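Local coordinates for methylmalonyl-CoA carboxyltransferase 12S subunit (Propionibacterium freudenreichii, PDB 1ON3), which transfers the carboxyl group of methylmalonyl-CoA to the biotin of the 1.3S subunit, forming propanoyl-CoA, and builds the hexameric core of the transcarboxylase complex, at residues D294-I299 with V328-N333; T318-V323 with V354-S359; A425-A430 with A500-M505. All blocks are in the same frame, centred on the assembly; numbering follows the deposited sequence.

Contact 1: D294-I299 with V328-N333; sequences DVIAKI and VGIVAN
Ile296 and Ile330 lie alongside each other, head to tail, where helix 293-299 packs on strand 326-333, a helix-on-sheet contact in the crotonase-like fold of the C-terminal half of the chain. The two branches of one isoleucine meet the two branches of the other. Ile296 CD1 comes to 3.8 Å from Ile330 CG2, and in return Ile296 CG2 lies 3.8 Å from Ile330 CD1. Both side chains have the same conformation, with CG1 anti to their own carbonyl carbon (chi1 -65° in Ile296, -63° in Ile330) and extended from there to CD1, and they run in opposite senses, so the CD1 end of each lies beside the CG2 branch of the other. No hydrogen bond joins the two segments, and the buried interface is wholly aliphatic.

Ile330 and Ala332 alternate with Val331 along the strand, so both face the helix while Val331 turns to the other side of the sheet. Around this pair, Ile296 also touches Val317 and Leu367 on the strands flanking 326-333, so its side chain spans three neighbouring strands. Backbone hydrogen bonds pair Ile330 with Ala319 on one side of the strand and Val331 with Val365 on the other. The same CD1 that meets Ile330 also approaches the methyl of Ala332, with 4.4 Å between Ile296 CD1 and Ala332 CB.

Contact 2: T318-V323 with V354-S359; sequences TAFARV and VNFCDS
Phe320 reaches from strand 316-323 to helix 344-359 with the far end of its ring, where it meets Phe356 and Cys357, successive residues of the helix. The side chains of Phe320 and Phe356 run roughly perpendicular to each other. Phe320 CZ is the atom that makes the aromatic contact, 3.8 Å from Phe356 CE2 and 3.9 Å from Phe356 CD2, so one corner of the first ring sits against one side bond of the second. Phe356 CD2 lies in the plane of the Phe320 ring, at its edge. On the helix, Phe356 carries its CG anti to the backbone N (chi1 177°), which brings the CD2-CE2 side of its ring up to that corner.

Cys357 takes the next atom along the same ring: its SG is 3.8 Å from Phe320 CE2. The sulfur approaches obliquely, 5.0 Å from SG to the ring centroid and 65° off the ring normal, in a sulfur-aromatic contact of Cys357 with Phe320. The ring is therefore gripped at two adjacent carbons by two different kinds of side chain, all of it buried and without a hydrogen bond between the segments.

The aromatic packing continues outward: Phe353, one helical turn before Cys357, also meets the Phe320 ring, and Phe356 makes an edge-to-face contact with Phe191 from the N-terminal half of the chain. Farther round the helix, Asp358 forms a salt bridge with Lys517 of a second subunit. Helix 344-359 is the connection of a beta-alpha-beta crossover from strand 326-333 to the parallel strand 364-370, and here it covers strand 316-323, which lies next to 326-333 and pairs on its other side with 305-308, an edge strand of the sheet within this chain.

Contact 3: A425-A430 with A500-M505; sequences ADAVYA and ASALEM
With chi1 at -53°, Tyr429 sets its CG anti to its carbonyl carbon, which carries the phenol end to Ala502 on helix 495-505; chi2 of 98° only sets how the ring is turned about its long axis, so that the methyl carbon, Ala502 CB, lies at its edge, near its plane. Ala502 CB comes 3.6 Å from Tyr429 OH. This is a van der Waals approach of a methyl to the hydroxyl oxygen. Tyr429 CE1 is farther off, 4.5 Å from Ala502 CB.

Two residues earlier on the same face of the strand, Ala427 meets the helix methyl to methyl, with 4.0 Å between Ala427 CB and Ala502 CB. A single alanine thus faces both side chains, and with methyls on both partners the backbones come close: the CA atoms of Ala427 and Ala502 are 6.6 Å apart.

Met505 and Tyr429 both pack on Arg89 of a third subunit, which places this buried contact beside a hexamer interface. Within the chain, strand 427-430 lies between strands 402-407 and 488-489 of the crotonase-like sheet, and helix 495-505 extends across to Ile403 of strand 402-407, which Ala502 also touches.

All three contacts are buried and place a helix on the same mixed sheet of the C-terminal half. Contacts 1 and 2 lie on opposite faces of neighbouring strands, which backbone hydrogen bonds such as the probable one between Ile330 N and Ala319 O join. Contact 3 shares the face of contact 1: Leu503 of its helix packs on Val328 and also on Val323. Chemistry changes with place: branched aliphatics in contact 1, where no other subunit touches the segments; aromatic rings and a sulfur in contact 2, nearest the chain centre and facing a second subunit; small methyls and a phenol in contact 3, farthest out, beside a third.

Contact 1: D294-I299 with V328-N333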
# COMPACT_ATOMS: atom_id res chain seq x y z
N ASP E 294 -38.16 -18.32 18.64
CA ASP E 294 -39.48 -18.14 18.03
C ASP E 294 -39.48 -16.79 17.32
O ASP E 294 -40.17 -16.60 16.31
CB ASP E 294 -40.60 -18.21 19.07
CG ASP E 294 -40.83 -19.63 19.57
OD1 ASP E 294 -40.56 -20.58 18.81
OD2 ASP E 294 -41.29 -19.79 20.71
N VAL E 295 -38.72 -15.84 17.86
CA VAL E 295 -38.62 -14.53 17.23
C VAL E 295 -37.76 -14.71 15.98
O VAL E 295 -38.11 -14.23 14.90
CB VAL E 295 -37.94 -13.50 18.16
CG1 VAL E 295 -37.71 -12.21 17.40
CG2 VAL E 295 -38.82 -13.26 19.41
N ILE E 296 -36.64 -15.41 16.14
CA ILE E 296 -35.74 -15.65 15.02
C ILE E 296 -36.47 -16.31 13.85
O ILE E 296 -36.36 -15.86 12.72
CB ILE E 296 -34.54 -16.56 15.44
CG1 ILE E 296 -33.68 -15.82 16.47
CG2 ILE E 296 -33.71 -16.96 14.19
CD1 ILE E 296 -32.50 -16.65 17.06
N ALA E 297 -37.22 -17.37 14.14
CA ALA E 297 -37.94 -18.09 13.09
C ALA E 297 -38.86 -17.20 12.27
O ALA E 297 -39.02 -17.40 11.06
CB ALA E 297 -38.74 -19.24 13.69
N LYS E 298 -39.45 -16.20 12.91
CA LYS E 298 -40.36 -15.30 12.20
C LYS E 298 -39.69 -14.17 11.45
O LYS E 298 -40.34 -13.46 10.68
CB LYS E 298 -41.40 -14.74 13.17
CG LYS E 298 -42.30 -15.82 13.74
CD LYS E 298 -43.40 -15.27 14.62
CE LYS E 298 -44.22 -16.42 15.21
NZ LYS E 298 -44.74 -17.34 14.15
N ILE E 299 -38.38 -13.98 11.64
CA ILE E 299 -37.72 -12.90 10.93
C ILE E 299 -36.71 -13.32 9.87
O ILE E 299 -36.38 -12.54 8.98
CB ILE E 299 -37.05 -11.91 11.91
CG1 ILE E 299 -35.95 -12.61 12.71
CG2 ILE E 299 -38.10 -11.36 12.88
CD1 ILE E 299 -35.16 -11.65 13.58
N VAL E 328 -26.28 -14.25 7.55
CA VAL E 328 -26.14 -13.37 8.72
C VAL E 328 -25.91 -14.25 9.95
O VAL E 328 -26.28 -15.43 9.96
CB VAL E 328 -27.41 -12.49 9.01
CG1 VAL E 328 -27.69 -11.56 7.83
CG2 VAL E 328 -28.62 -13.37 9.32
N GLY E 329 -25.30 -13.66 10.96
CA GLY E 329 -25.07 -14.37 12.21
C GLY E 329 -25.95 -13.69 13.25
O GLY E 329 -25.89 -12.47 13.43
N ILE E 330 -26.77 -14.47 13.95
CA ILE E 330 -27.67 -13.91 14.96
C ILE E 330 -27.19 -14.26 16.36
O ILE E 330 -26.84 -15.40 16.62
CB ILE E 330 -29.11 -14.45 14.77
CG1 ILE E 330 -29.65 -13.98 13.40
CG2 ILE E 330 -30.02 -13.97 15.90
CD1 ILE E 330 -31.00 -14.50 13.05
N VAL E 331 -27.14 -13.25 17.23
CA VAL E 331 -26.71 -13.40 18.62
C VAL E 331 -27.91 -12.88 19.42
O VAL E 331 -28.27 -11.72 19.32
CB VAL E 331 -25.46 -12.54 18.91
CG1 VAL E 331 -24.97 -12.76 20.34
CG2 VAL E 331 -24.35 -12.90 17.91
N ALA E 332 -28.50 -13.76 20.22
CA ALA E 332 -29.70 -13.41 20.96
C ALA E 332 -29.75 -13.98 22.38
O ALA E 332 -29.39 -15.13 22.60
CB ALA E 332 -30.91 -13.89 20.16
N ASN E 333 -30.20 -13.17 23.33
CA ASN E 333 -30.31 -13.67 24.70
C ASN E 333 -31.52 -14.60 24.79
O ASN E 333 -32.51 -14.41 24.08
CB ASN E 333 -30.44 -12.52 25.68
CG ASN E 333 -29.42 -11.43 25.44
OD1 ASN E 333 -29.74 -10.35 24.93
ND2 ASN E 333 -28.17 -11.71 25.79

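Contact 2: T318-V323 with V354-S359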
# COMPACT_ATOMS: atom_id res chain seq x y z
N THR E 318 -26.66 -18.47 19.33
CA THR E 318 -25.81 -17.98 18.23
C THR E 318 -26.23 -18.88 17.07
O THR E 318 -26.19 -20.12 17.19
CB THR E 318 -24.29 -18.17 18.49
OG1 THR E 318 -24.03 -19.51 18.94
CG2 THR E 318 -23.80 -17.14 19.52
N ALA E 319 -26.65 -18.28 15.96
CA ALA E 319 -27.10 -19.07 14.83
C ALA E 319 -26.89 -18.39 13.48
O ALA E 319 -26.96 -17.17 13.37
CB ALA E 319 -28.59 -19.41 14.99
N PHE E 320 -26.63 -19.20 12.46
CA PHE E 320 -26.49 -18.67 11.12
C PHE E 320 -27.88 -18.70 10.49
O PHE E 320 -28.65 -19.64 10.71
CB PHE E 320 -25.55 -19.54 10.28
CG PHE E 320 -24.09 -19.34 10.58
CD1 PHE E 320 -23.31 -20.40 11.01
CD2 PHE E 320 -23.49 -18.10 10.39
CE1 PHE E 320 -21.93 -20.23 11.25
CE2 PHE E 320 -22.13 -17.91 10.62
CZ PHE E 320 -21.35 -18.97 11.05
N ALA E 321 -28.20 -17.69 9.70
CA ALA E 321 -29.48 -17.64 9.02
C ALA E 321 -29.32 -16.75 7.82
O ALA E 321 -28.21 -16.32 7.49
CB ALA E 321 -30.54 -17.07 9.94
N ARG E 322 -30.43 -16.46 7.16
CA ARG E 322 -30.37 -15.59 6.01
C ARG E 322 -31.52 -14.60 5.99
O ARG E 322 -32.63 -14.88 6.46
CB ARG E 322 -30.39 -16.41 4.72
CG ARG E 322 -29.07 -17.13 4.42
CD ARG E 322 -29.17 -17.94 3.14
NE ARG E 322 -27.98 -18.76 2.95
CZ ARG E 322 -27.90 -20.05 3.25
NH1 ARG E 322 -28.94 -20.69 3.77
NH2 ARG E 322 -26.76 -20.70 3.03
N VAL E 323 -31.23 -13.41 5.48
CA VAL E 323 -32.26 -12.39 5.32
C VAL E 323 -32.14 -11.97 3.87
O VAL E 323 -31.10 -11.49 3.44
CB VAL E 323 -32.04 -11.18 6.26
CG1 VAL E 323 -33.12 -10.13 6.00
CG2 VAL E 323 -32.11 -11.63 7.73
N VAL E 354 -18.94 -13.97 17.05
CA VAL E 354 -18.78 -12.61 16.53
C VAL E 354 -17.44 -12.46 15.79
O VAL E 354 -17.41 -11.93 14.68
CB VAL E 354 -18.85 -11.57 17.67
CG1 VAL E 354 -18.35 -10.20 17.19
CG2 VAL E 354 -20.29 -11.45 18.19
N ASN E 355 -16.34 -12.94 16.36
CA ASN E 355 -15.04 -12.82 15.67
C ASN E 355 -15.05 -13.60 14.36
O ASN E 355 -14.51 -13.12 13.36
CB ASN E 355 -13.89 -13.33 16.54
CG ASN E 355 -13.61 -12.44 17.73
OD1 ASN E 355 -13.77 -11.22 17.65
ND2 ASN E 355 -13.19 -13.04 18.84
N PHE E 356 -15.66 -14.77 14.36
CA PHE E 356 -15.69 -15.56 13.12
C PHE E 356 -16.48 -14.83 12.02
O PHE E 356 -16.00 -14.70 10.89
CB PHE E 356 -16.34 -16.93 13.34
CG PHE E 356 -16.46 -17.72 12.08
CD1 PHE E 356 -15.35 -18.39 11.56
CD2 PHE E 356 -17.64 -17.67 11.33
CE1 PHE E 356 -15.42 -19.01 10.30
CE2 PHE E 356 -17.71 -18.27 10.08
CZ PHE E 356 -16.59 -18.94 9.57
N CYS E 357 -17.69 -14.39 12.34
CA CYS E 357 -18.53 -13.69 11.37
C CYS E 357 -17.79 -12.49 10.84
O CYS E 357 -17.79 -12.24 9.63
CB CYS E 357 -19.87 -13.28 11.99
SG CYS E 357 -21.00 -14.67 12.28
N ASP E 358 -17.14 -11.74 11.73
CA ASP E 358 -16.39 -10.57 11.29
C ASP E 358 -15.29 -10.97 10.31
O ASP E 358 -15.12 -10.33 9.27
CB ASP E 358 -15.77 -9.83 12.48
CG ASP E 358 -15.09 -8.53 12.05
OD1 ASP E 358 -13.92 -8.33 12.42
OD2 ASP E 358 -15.74 -7.72 11.35
N SER E 359 -14.55 -12.03 10.62
CA SER E 359 -13.47 -12.48 9.74
C SER E 359 -13.93 -12.79 8.34
O SER E 359 -13.22 -12.50 7.38
CB SER E 359 -12.79 -13.73 10.29
OG SER E 359 -11.92 -13.40 11.34

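Contact 3: A425-A430 with A500-M505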
# COMPACT_ATOMS: atom_id res chain seq x y z
N ALA E 425 -22.79 -0.44 16.48
CA ALA E 425 -23.98 -0.94 15.80
C ALA E 425 -24.32 0.11 14.76
O ALA E 425 -24.35 1.31 15.06
CB ALA E 425 -25.15 -1.10 16.79
N ASP E 426 -24.56 -0.33 13.52
CA ASP E 426 -24.89 0.61 12.45
C ASP E 426 -26.35 1.04 12.50
O ASP E 426 -26.69 2.15 12.09
CB ASP E 426 -24.58 -0.02 11.10
CG ASP E 426 -23.12 -0.34 10.96
OD1 ASP E 426 -22.32 0.60 10.85
OD2 ASP E 426 -22.77 -1.53 10.98
N ALA E 427 -27.22 0.16 12.99
CA ALA E 427 -28.64 0.47 13.12
C ALA E 427 -29.15 -0.19 14.39
O ALA E 427 -28.84 -1.36 14.65
CB ALA E 427 -29.43 -0.04 11.91
N VAL E 428 -29.92 0.55 15.18
CA VAL E 428 -30.46 -0.01 16.41
C VAL E 428 -31.96 0.29 16.49
O VAL E 428 -32.37 1.43 16.29
CB VAL E 428 -29.77 0.57 17.66
CG1 VAL E 428 -30.29 -0.10 18.89
CG2 VAL E 428 -28.24 0.36 17.57
N TYR E 429 -32.77 -0.73 16.76
CA TYR E 429 -34.21 -0.50 16.88
C TYR E 429 -34.72 -0.99 18.22
O TYR E 429 -34.24 -2.00 18.74
CB TYR E 429 -34.99 -1.23 15.78
CG TYR E 429 -34.49 -0.92 14.40
CD1 TYR E 429 -33.62 -1.79 13.75
CD2 TYR E 429 -34.83 0.27 13.76
CE1 TYR E 429 -33.07 -1.47 12.51
CE2 TYR E 429 -34.28 0.60 12.51
CZ TYR E 429 -33.40 -0.28 11.90
OH TYR E 429 -32.81 0.02 10.69
N ALA E 430 -35.71 -0.28 18.76
CA ALA E 430 -36.31 -0.66 20.03
C ALA E 430 -37.77 -1.07 19.82
O ALA E 430 -38.52 -0.39 19.11
CB ALA E 430 -36.24 0.52 21.00
N ALA E 500 -33.98 -6.09 7.35
CA ALA E 500 -33.68 -6.28 5.93
C ALA E 500 -33.19 -5.00 5.26
O ALA E 500 -32.23 -5.02 4.50
CB ALA E 500 -34.90 -6.82 5.20
N SER E 501 -33.86 -3.88 5.53
CA SER E 501 -33.47 -2.63 4.91
C SER E 501 -32.13 -2.15 5.44
O SER E 501 -31.33 -1.57 4.71
CB SER E 501 -34.54 -1.57 5.18
OG SER E 501 -35.82 -2.08 4.85
N ALA E 502 -31.89 -2.38 6.73
CA ALA E 502 -30.63 -1.97 7.32
C ALA E 502 -29.50 -2.76 6.65
O ALA E 502 -28.48 -2.19 6.26
CB ALA E 502 -30.65 -2.23 8.82
N LEU E 503 -29.69 -4.06 6.51
CA LEU E 503 -28.69 -4.92 5.90
C LEU E 503 -28.41 -4.46 4.48
O LEU E 503 -27.26 -4.41 4.04
CB LEU E 503 -29.16 -6.38 5.89
CG LEU E 503 -29.24 -7.07 7.26
CD1 LEU E 503 -30.01 -8.39 7.15
CD2 LEU E 503 -27.82 -7.32 7.77
N GLU E 504 -29.48 -4.12 3.76
CA GLU E 504 -29.34 -3.67 2.38
C GLU E 504 -28.57 -2.37 2.28
O GLU E 504 -27.68 -2.23 1.45
CB GLU E 504 -30.74 -3.52 1.74
CG GLU E 504 -30.79 -2.88 0.35
CD GLU E 504 -29.90 -3.57 -0.69
OE1 GLU E 504 -29.61 -4.78 -0.55
OE2 GLU E 504 -29.49 -2.90 -1.66
N MET E 505 -28.86 -1.40 3.14
CA MET E 505 -28.14 -0.14 3.02
C MET E 505 -26.68 -0.25 3.45
O MET E 505 -25.82 0.44 2.91
CB MET E 505 -28.85 0.95 3.82
CG MET E 505 -28.72 2.33 3.18
SD MET E 505 -27.02 2.86 2.82
CE MET E 505 -26.94 2.59 1.15